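Short chain dehydrogenase (Rhodopseudomonas palustris, PDB 3H7A) probably acts as an NAD(P)-dependent oxidoreductase of the short-chain dehydrogenase family, its substrate not established. Local coordinates at residues B[92-97]-B[153-158]. Numbering follows the deposited sequence.
Sequences GANVNF and AAFASA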
loop_
_atom_site.group_PDB
_atom_site.type_symbol
_atom_site.label_atom_id
_atom_site.label_comp_id
_atom_site.label_asym_id
_atom_site.label_seq_id
_atom_site.Cartn_x
_atom_site.Cartn_y
_atom_site.Cartn_z
ATOM N N GLY B 92 -2.814 -10.899 20.683
ATOM C CA GLY B 92 -3.762 -11.166 19.602
ATOM C C GLY B 92 -5.185 -10.961 20.070
ATOM O O GLY B 92 -5.406 -10.345 21.118
ATOM N N ALA B 93 -6.141 -11.492 19.304
ATOM C CA ALA B 93 -7.589 -11.293 19.539
ATOM C C ALA B 93 -8.445 -11.665 18.328
ATOM O O ALA B 93 -9.493 -11.042 18.127
ATOM C CB ALA B 93 -7.906 -9.818 19.922
ATOM N N ASN B 94 -8.015 -12.631 17.515
ATOM C CA ASN B 94 -8.722 -12.899 16.257
ATOM C C ASN B 94 -10.179 -13.311 16.491
ATOM O O ASN B 94 -10.446 -14.395 17.006
ATOM C CB ASN B 94 -7.982 -13.926 15.391
ATOM C CG ASN B 94 -8.416 -13.878 13.916
ATOM O OD1 ASN B 94 -9.603 -13.751 13.601
ATOM N ND2 ASN B 94 -7.446 -13.983 13.010
ATOM N N VAL B 95 -11.102 -12.406 16.153
ATOM C CA VAL B 95 -12.548 -12.658 16.220
ATOM C C VAL B 95 -13.244 -12.135 14.973
ATOM O O VAL B 95 -12.789 -11.170 14.360
ATOM C CB VAL B 95 -13.222 -12.030 17.480
ATOM C CG1 VAL B 95 -12.713 -12.689 18.753
ATOM C CG2 VAL B 95 -13.021 -10.520 17.550
ATOM N N ASN B 96 -14.352 -12.768 14.602
ATOM C CA ASN B 96 -15.078 -12.404 13.401
ATOM C C ASN B 96 -16.560 -12.314 13.712
ATOM O O ASN B 96 -17.134 -13.259 14.223
ATOM C CB ASN B 96 -14.822 -13.455 12.302
ATOM C CG ASN B 96 -15.425 -13.067 10.951
ATOM O OD1 ASN B 96 -16.628 -13.185 10.733
ATOM N ND2 ASN B 96 -14.578 -12.624 10.032
ATOM N N PHE B 97 -17.180 -11.170 13.429
ATOM C CA PHE B 97 -18.622 -11.046 13.545
ATOM C C PHE B 97 -19.092 -10.175 12.418
ATOM O O PHE B 97 -18.485 -9.142 12.172
ATOM C CB PHE B 97 -19.035 -10.336 14.843
ATOM C CG PHE B 97 -18.711 -11.078 16.098
ATOM C CD1 PHE B 97 -19.618 -11.993 16.634
ATOM C CD2 PHE B 97 -17.512 -10.831 16.778
ATOM C CE1 PHE B 97 -19.334 -12.677 17.811
ATOM C CE2 PHE B 97 -17.213 -11.518 17.956
ATOM C CZ PHE B 97 -18.126 -12.442 18.470
ATOM N N ALA B 153 -14.474 -6.132 11.281
ATOM C CA ALA B 153 -14.468 -4.705 11.679
ATOM C C ALA B 153 -13.845 -4.416 13.040
ATOM O O ALA B 153 -13.068 -3.468 13.162
ATOM C CB ALA B 153 -15.870 -4.059 11.564
ATOM N N ALA B 154 -14.143 -5.234 14.051
ATOM C CA ALA B 154 -13.564 -4.990 15.373
ATOM C C ALA B 154 -12.072 -5.313 15.430
ATOM O O ALA B 154 -11.287 -4.525 15.960
ATOM C CB ALA B 154 -14.328 -5.740 16.478
ATOM N N PHE B 155 -11.697 -6.483 14.920
ATOM C CA PHE B 155 -10.301 -6.927 14.956
ATOM C C PHE B 155 -9.364 -6.090 14.066
ATOM O O PHE B 155 -8.297 -5.653 14.514
ATOM C CB PHE B 155 -10.226 -8.418 14.595
ATOM C CG PHE B 155 -8.859 -9.033 14.764
ATOM C CD1 PHE B 155 -8.164 -8.920 15.959
ATOM C CD2 PHE B 155 -8.269 -9.741 13.721
ATOM C CE1 PHE B 155 -6.893 -9.500 16.111
ATOM C CE2 PHE B 155 -6.996 -10.323 13.863
ATOM C CZ PHE B 155 -6.316 -10.211 15.069
ATOM N N ALA B 156 -9.762 -5.859 12.813
ATOM C CA ALA B 156 -8.970 -5.066 11.898
ATOM C C ALA B 156 -8.857 -3.619 12.408
ATOM O O ALA B 156 -7.800 -3.003 12.271
ATOM C CB ALA B 156 -9.563 -5.101 10.487
ATOM N N SER B 157 -9.910 -3.092 13.030
ATOM C CA SER B 157 -9.840 -1.700 13.532
ATOM C C SER B 157 -8.738 -1.546 14.562
ATOM O O SER B 157 -7.932 -0.608 14.504
ATOM C CB SER B 157 -11.152 -1.252 14.141
ATOM O OG SER B 157 -11.058 0.116 14.487
ATOM N N ALA B 158 -8.689 -2.497 15.486
ATOM C CA ALA B 158 -7.659 -2.511 16.516
ATOM C C ALA B 158 -6.270 -2.815 15.946
ATOM O O ALA B 158 -5.293 -2.222 16.395
ATOM C CB ALA B 158 -8.019 -3.509 17.604
HETATM O O HOH W 1 -13.635 -8.594 14.391
HETATM O O HOH W 2 -16.234 -7.543 13.678
HETATM O O HOH W 3 -17.379 -6.805 10.844
#
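A CH-pi contact between the backbone of Asn-94 and the ring of Phe-155, backed by a row of bridging waters, joins the loop after strand 84-89 to the first turn of helix 153-173 in this Rossmann-type dehydrogenase. Asn-94 CA sits over one face of the Phe-155 ring, 3.7 Å from its centroid and only 8° off the normal. The flat ring thus lies against the bare main chain, with Asn-94 N over the same face. Ala-93 extends the surface: the small methyl Ala-93 CB meets Phe-155 CE1 at 4.0 Å, and Ala-93 O approaches Phe-155 CD1 obliquely at 3.3 Å. With CG anti to the backbone N (chi1 -161°), the amide of Asn-94 continues on the same side of the ring as its CA, out past the CE2 edge, with Asn-94 ND2 3.8 Å from Phe-155 CE2 and the two planes 28° apart. The side chain of Asn-94 also touches Phe-152.

Near the helix start, water does the bonding. One water links Val-95 O to Phe-155 N, accepting from that amide at 2.9 Å; a second accepts from Ala-154 N and reaches Phe-97 O, and a third accepts from Ala-153 N and donates to Phe-97 O. First-turn N-H groups have no preceding helical carbonyl to bind, and these waters serve instead. Ala-154 keeps a small methyl beside helix 104-132, where it touches Phe-107.

Phe-155 occupies the place that the tyrosine of the YxxxK motif takes in classical relatives, and Gly-92 lies in the counterpart of their NNAG turn. Cutting Phe-155 back to an alanine would remove the face under Asn-94 CA and is likely to open a gap between loop and helix. The aromatic carbons offer no hydroxyl at this tyrosine position, so any chemistry here would probably differ from the classical tyrosine-based mechanism.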